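Local coordinates for protein intimin (Escherichia coli, PDB 1F00) that probably mediates attachment of enteropathogenic bacteria to host cells by binding its receptor through the C-terminal, extracellular part of the adhesin, at residues A[11-16]-A[91-96]; A[37-42]-A[75-80]. All blocks are in the same frame, centred on the assembly; numbering follows the deposited sequence.

Interactions 1 and 2 belong to one mixed sheet of an immunoglobulin-like domain, the most N-terminal of this fragment. Strand 71-79 joins them: it pairs with strand 38-43 in interaction 2 and lies next to strand 91-94, which pairs with strand 12-14 in interaction 1. The contact centres are about 23 Å apart and the nearest atoms about 6 Å, so the contacts do not touch although they share a sheet. In sequence, both strands of interaction 2 fall between the two segments of interaction 1. Interaction 1 lies nearer the middle of the elongated chain, about 20 Å from its centre against 43 Å for interaction 2, and it borders the following Ig-like domain through Gln173.

Interaction 1: residues A[11-16]-A[91-96]; sequences TTAVAN and VEFFTT
Two phenylalanine rings of strand 91-94 meet strand 12-14 on opposite faces of the sheet. At the edge of the Phe94 ring, near its plane, sits the methyl of Thr12, with CG2 3.5 Å from Phe94 CD2; the carbonyl of Ala13 approaches that ring obliquely. Around the Phe93 ring, Val14 O lies near the ring plane at the edge, while the methyl of Ala13 comes in obliquely, its CB 3.7 Å from Phe93 CE2. The strands run parallel at 26°, as expected where an immunoglobulin-like sandwich brings an early strand beside its last one. Bridges Thr12-Glu92, Ala13-Phe93 and Val14-Phe94 set the register, so that Thr12, Val14, Glu92 and Phe94 share one face and Ala13 and Phe93 the other, where Ile21 of the facing sheet touches Ala13.

Four N-H...O bonds hold the pairing. Phe94 N gives to Ala13 O at 2.8 Å, and Ala15 N gives to Phe94 O at 2.8 Å with a nearly straight N-H...O angle of 168°. Ala15 centres an inverse gamma turn that ends the pairing, and its CB remains 4.1 Å from Phe93 CB. The Thr12 contact follows from its first torsion: chi1 of -64° keeps OG1 near the backbone N and turns the methyl CG2 to the side where the Phe94 ring edge lies. Asp171 and Gln173 of the next Ig-like domain touch Phe94, so this face borders the domain junction. At the other end Thr11 O has two donors: Glu92 N and a water, which also donates to the Glu92 carboxylate, 2.6 Å from OE2.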
loop_
_atom_site.group_PDB
_atom_site.type_symbol
_atom_site.label_atom_id
_atom_site.label_comp_id
_atom_site.label_asym_id
_atom_site.label_seq_id
_atom_site.Cartn_x
_atom_site.Cartn_y
_atom_site.Cartn_z
ATOM N N THR A 11 -8.060 22.676 8.507
ATOM C CA THR A 11 -6.677 23.024 8.831
ATOM C C THR A 11 -5.639 22.192 8.080
ATOM O O THR A 11 -4.434 22.333 8.304
ATOM C CB THR A 11 -6.417 22.895 10.341
ATOM O OG1 THR A 11 -6.597 21.534 10.744
ATOM C CG2 THR A 11 -7.383 23.776 11.114
ATOM N N THR A 12 -6.107 21.324 7.189
ATOM C CA THR A 12 -5.215 20.492 6.395
ATOM C C THR A 12 -5.768 20.390 4.978
ATOM O O THR A 12 -6.983 20.390 4.782
ATOM C CB THR A 12 -5.083 19.076 6.997
ATOM O OG1 THR A 12 -4.460 19.159 8.285
ATOM C CG2 THR A 12 -4.239 18.198 6.111
ATOM N N ALA A 13 -4.874 20.319 3.998
ATOM C CA ALA A 13 -5.275 20.217 2.598
ATOM C C ALA A 13 -4.142 19.639 1.760
ATOM O O ALA A 13 -2.985 19.625 2.186
ATOM C CB ALA A 13 -5.672 21.594 2.065
ATOM N N VAL A 14 -4.474 19.170 0.562
ATOM C CA VAL A 14 -3.481 18.589 -0.332
ATOM C C VAL A 14 -2.824 19.673 -1.187
ATOM O O VAL A 14 -3.498 20.566 -1.702
ATOM C CB VAL A 14 -4.128 17.537 -1.267
ATOM C CG1 VAL A 14 -3.058 16.874 -2.122
ATOM C CG2 VAL A 14 -4.876 16.504 -0.448
ATOM N N ALA A 15 -1.504 19.591 -1.332
ATOM C CA ALA A 15 -0.762 20.568 -2.124
ATOM C C ALA A 15 -0.817 20.236 -3.615
ATOM O O ALA A 15 0.220 20.034 -4.256
ATOM C CB ALA A 15 0.684 20.628 -1.656
ATOM N N ASN A 16 -2.029 20.182 -4.161
ATOM C CA ASN A 16 -2.221 19.876 -5.574
ATOM C C ASN A 16 -2.654 21.117 -6.339
ATOM O O ASN A 16 -3.001 21.045 -7.519
ATOM C CB ASN A 16 -3.272 18.776 -5.755
ATOM C CG ASN A 16 -4.597 19.117 -5.109
ATOM O OD1 ASN A 16 -4.918 20.288 -4.901
ATOM N ND2 ASN A 16 -5.386 18.092 -4.802
ATOM N N VAL A 91 -2.631 26.693 9.054
ATOM C CA VAL A 91 -3.080 25.508 8.323
ATOM C C VAL A 91 -1.874 24.823 7.689
ATOM O O VAL A 91 -0.787 25.404 7.624
ATOM C CB VAL A 91 -4.091 25.873 7.203
ATOM C CG1 VAL A 91 -5.254 26.659 7.788
ATOM C CG2 VAL A 91 -3.392 26.676 6.102
ATOM N N GLU A 92 -2.058 23.591 7.220
ATOM C CA GLU A 92 -0.955 22.861 6.599
ATOM C C GLU A 92 -1.326 22.156 5.300
ATOM O O GLU A 92 -2.381 21.522 5.196
ATOM C CB GLU A 92 -0.410 21.804 7.558
ATOM C CG GLU A 92 -0.169 22.273 8.974
ATOM C CD GLU A 92 0.272 21.135 9.866
ATOM O OE1 GLU A 92 1.471 20.785 9.841
ATOM O OE2 GLU A 92 -0.589 20.577 10.579
ATOM N N PHE A 93 -0.445 22.264 4.311
ATOM C CA PHE A 93 -0.654 21.585 3.046
ATOM C C PHE A 93 0.297 20.399 3.025
ATOM O O PHE A 93 1.435 20.491 3.499
ATOM C CB PHE A 93 -0.376 22.519 1.866
ATOM C CG PHE A 93 -1.426 23.573 1.677
ATOM C CD1 PHE A 93 -1.348 24.785 2.359
ATOM C CD2 PHE A 93 -2.522 23.338 0.848
ATOM C CE1 PHE A 93 -2.344 25.746 2.222
ATOM C CE2 PHE A 93 -3.524 24.291 0.704
ATOM C CZ PHE A 93 -3.437 25.498 1.393
ATOM N N PHE A 94 -0.174 19.275 2.496
ATOM C CA PHE A 94 0.654 18.081 2.439
ATOM C C PHE A 94 0.709 17.507 1.034
ATOM O O PHE A 94 -0.249 17.611 0.263
ATOM C CB PHE A 94 0.120 17.023 3.416
ATOM C CG PHE A 94 0.279 17.399 4.868
ATOM C CD1 PHE A 94 1.522 17.330 5.486
ATOM C CD2 PHE A 94 -0.815 17.829 5.616
ATOM C CE1 PHE A 94 1.676 17.685 6.828
ATOM C CE2 PHE A 94 -0.676 18.187 6.955
ATOM C CZ PHE A 94 0.577 18.114 7.565
ATOM N N THR A 95 1.849 16.913 0.701
ATOM C CA THR A 95 2.041 16.296 -0.601
ATOM C C THR A 95 0.982 15.214 -0.799
ATOM O O THR A 95 0.445 14.679 0.169
ATOM C CB THR A 95 3.436 15.650 -0.696
ATOM O OG1 THR A 95 4.431 16.680 -0.787
ATOM C CG2 THR A 95 3.531 14.737 -1.902
ATOM N N THR A 96 0.687 14.911 -2.058
ATOM C CA THR A 96 -0.285 13.881 -2.416
ATOM C C THR A 96 0.158 12.518 -1.881
ATOM O O THR A 96 1.298 12.105 -2.097
ATOM C CB THR A 96 -0.407 13.756 -3.944
ATOM O OG1 THR A 96 -0.752 15.028 -4.502
ATOM C CG2 THR A 96 -1.476 12.733 -4.312
HETATM O O HOH W 1 -2.993 21.546 10.411
#

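Interaction 2: residues A[37-42]-A[75-80]; sequences QEVTFT and VSARVS
Phe41 and Ala77 meet on the inward face of two antiparallel strands of the immunoglobulin-like sandwich, with Phe41 CE2 3.7 Å from Ala77 CB. Here the packing is close and apolar: the Ala77 methyl comes obliquely to the ring, Val75 CG1 lies near the ring plane at its edge, and Val39 CG1 is 3.9 Å from Ala77 CB. With Val39 CG1 anti to its backbone N (chi1 175°), that methyl reaches diagonally to Ala77, the partner of Phe41, rather than to its own partner Val79. Val25 and Val63 of the facing sheet also touch Phe41, placing the ring between the two sheets.

The other face carries Thr40, Thr42, Ser76 and Arg78 and is more polar and more open to solvent, although Ser76 itself is buried. The Arg78 guanidinium forms a salt bridge with Asp85, and Ser76 OG is hydrogen-bonded to Lys87 NZ. The hydrogen-bonded pairs Thr40-Arg78 and Thr42-Ser76 each exchange two backbone bonds. Thr42 N gives to Ser76 O at 3.0 Å, and Ser76 N returns a bond to Thr42 O.

At the end of the pairing, beyond strand 75-79, the side-chain link is slight: Ser80 OG gives a weak bond to Glu38 OE2. The backbone there is gripped more firmly: Glu38 O accepts from Ser80 N and from the side-chain amide of Gln37, bent back at chi2 (56°). These donors arrive from opposite faces of the carbonyl plane, with Gln37 NE2 2.8 Å from Glu38 O.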
loop_
_atom_site.group_PDB
_atom_site.type_symbol
_atom_site.label_atom_id
_atom_site.label_comp_id
_atom_site.label_asym_id
_atom_site.label_seq_id
_atom_site.Cartn_x
_atom_site.Cartn_y
_atom_site.Cartn_z
ATOM N N GLN A 37 -17.345 46.317 3.222
ATOM C CA GLN A 37 -16.046 46.727 3.735
ATOM C C GLN A 37 -14.973 45.919 3.019
ATOM O O GLN A 37 -15.060 44.694 2.934
ATOM C CB GLN A 37 -15.948 46.486 5.243
ATOM C CG GLN A 37 -14.548 46.712 5.808
ATOM C CD GLN A 37 -14.009 48.099 5.506
ATOM O OE1 GLN A 37 -14.604 49.105 5.893
ATOM N NE2 GLN A 37 -12.875 48.160 4.814
ATOM N N GLU A 38 -13.963 46.609 2.506
ATOM C CA GLU A 38 -12.886 45.946 1.797
ATOM C C GLU A 38 -11.869 45.355 2.764
ATOM O O GLU A 38 -11.374 46.040 3.658
ATOM C CB GLU A 38 -12.189 46.935 0.858
ATOM C CG GLU A 38 -11.153 46.299 -0.060
ATOM C CD GLU A 38 -10.492 47.306 -0.985
ATOM O OE1 GLU A 38 -9.747 46.879 -1.894
ATOM O OE2 GLU A 38 -10.713 48.524 -0.804
ATOM N N VAL A 39 -11.572 44.073 2.578
ATOM C CA VAL A 39 -10.601 43.372 3.404
ATOM C C VAL A 39 -9.513 42.809 2.492
ATOM O O VAL A 39 -9.803 42.267 1.422
ATOM C CB VAL A 39 -11.262 42.213 4.187
ATOM C CG1 VAL A 39 -10.205 41.419 4.944
ATOM C CG2 VAL A 39 -12.294 42.767 5.152
ATOM N N THR A 40 -8.261 42.951 2.909
ATOM C CA THR A 40 -7.143 42.455 2.120
ATOM C C THR A 40 -6.425 41.302 2.820
ATOM O O THR A 40 -6.085 41.383 4.006
ATOM C CB THR A 40 -6.138 43.582 1.811
ATOM O OG1 THR A 40 -4.926 43.019 1.287
ATOM C CG2 THR A 40 -5.834 44.376 3.055
ATOM N N PHE A 41 -6.203 40.224 2.071
ATOM C CA PHE A 41 -5.546 39.039 2.602
ATOM C C PHE A 41 -4.138 38.837 2.072
ATOM O O PHE A 41 -3.784 39.294 0.983
ATOM C CB PHE A 41 -6.363 37.785 2.285
ATOM C CG PHE A 41 -7.762 37.817 2.817
ATOM C CD1 PHE A 41 -8.744 38.568 2.186
ATOM C CD2 PHE A 41 -8.105 37.075 3.937
ATOM C CE1 PHE A 41 -10.053 38.574 2.662
ATOM C CE2 PHE A 41 -9.409 37.076 4.420
ATOM C CZ PHE A 41 -10.385 37.825 3.781
ATOM N N THR A 42 -3.342 38.129 2.859
ATOM C CA THR A 42 -1.970 37.826 2.498
ATOM C C THR A 42 -1.651 36.457 3.073
ATOM O O THR A 42 -2.264 36.029 4.053
ATOM C CB THR A 42 -0.994 38.874 3.076
ATOM O OG1 THR A 42 -1.178 38.978 4.494
ATOM C CG2 THR A 42 -1.237 40.230 2.437
ATOM N N VAL A 75 -2.278 32.720 6.968
ATOM C CA VAL A 75 -3.031 33.770 6.301
ATOM C C VAL A 75 -3.345 34.901 7.280
ATOM O O VAL A 75 -3.639 34.662 8.456
ATOM C CB VAL A 75 -4.353 33.222 5.730
ATOM C CG1 VAL A 75 -5.214 34.360 5.212
ATOM C CG2 VAL A 75 -4.058 32.235 4.605
ATOM N N SER A 76 -3.269 36.130 6.785
ATOM C CA SER A 76 -3.556 37.312 7.589
ATOM C C SER A 76 -4.516 38.202 6.813
ATOM O O SER A 76 -4.478 38.241 5.584
ATOM C CB SER A 76 -2.272 38.091 7.886
ATOM O OG SER A 76 -1.389 37.328 8.679
ATOM N N ALA A 77 -5.379 38.904 7.537
ATOM C CA ALA A 77 -6.342 39.800 6.920
ATOM C C ALA A 77 -6.317 41.122 7.668
ATOM O O ALA A 77 -5.935 41.179 8.837
ATOM C CB ALA A 77 -7.740 39.193 6.975
ATOM N N ARG A 78 -6.719 42.189 6.990
ATOM C CA ARG A 78 -6.743 43.504 7.613
ATOM C C ARG A 78 -7.821 44.372 6.992
ATOM O O ARG A 78 -8.156 44.216 5.816
ATOM C CB ARG A 78 -5.389 44.199 7.445
ATOM C CG ARG A 78 -4.993 44.380 5.996
ATOM C CD ARG A 78 -3.907 45.422 5.809
ATOM N NE ARG A 78 -2.622 44.989 6.342
ATOM C CZ ARG A 78 -1.523 45.736 6.321
ATOM N NH1 ARG A 78 -1.560 46.951 5.791
ATOM N NH2 ARG A 78 -0.391 45.271 6.834
ATOM N N VAL A 79 -8.378 45.274 7.793
ATOM C CA VAL A 79 -9.385 46.197 7.298
ATOM C C VAL A 79 -8.626 47.115 6.338
ATOM O O VAL A 79 -7.679 47.797 6.729
ATOM C CB VAL A 79 -10.021 47.000 8.462
ATOM C CG1 VAL A 79 -8.951 47.403 9.460
ATOM C CG2 VAL A 79 -10.740 48.232 7.920
ATOM N N SER A 80 -9.042 47.103 5.078
ATOM C CA SER A 80 -8.402 47.872 4.013
ATOM C C SER A 80 -7.626 49.145 4.383
ATOM O O SER A 80 -6.406 49.195 4.223
ATOM C CB SER A 80 -9.434 48.203 2.930
ATOM O OG SER A 80 -8.803 48.404 1.678
#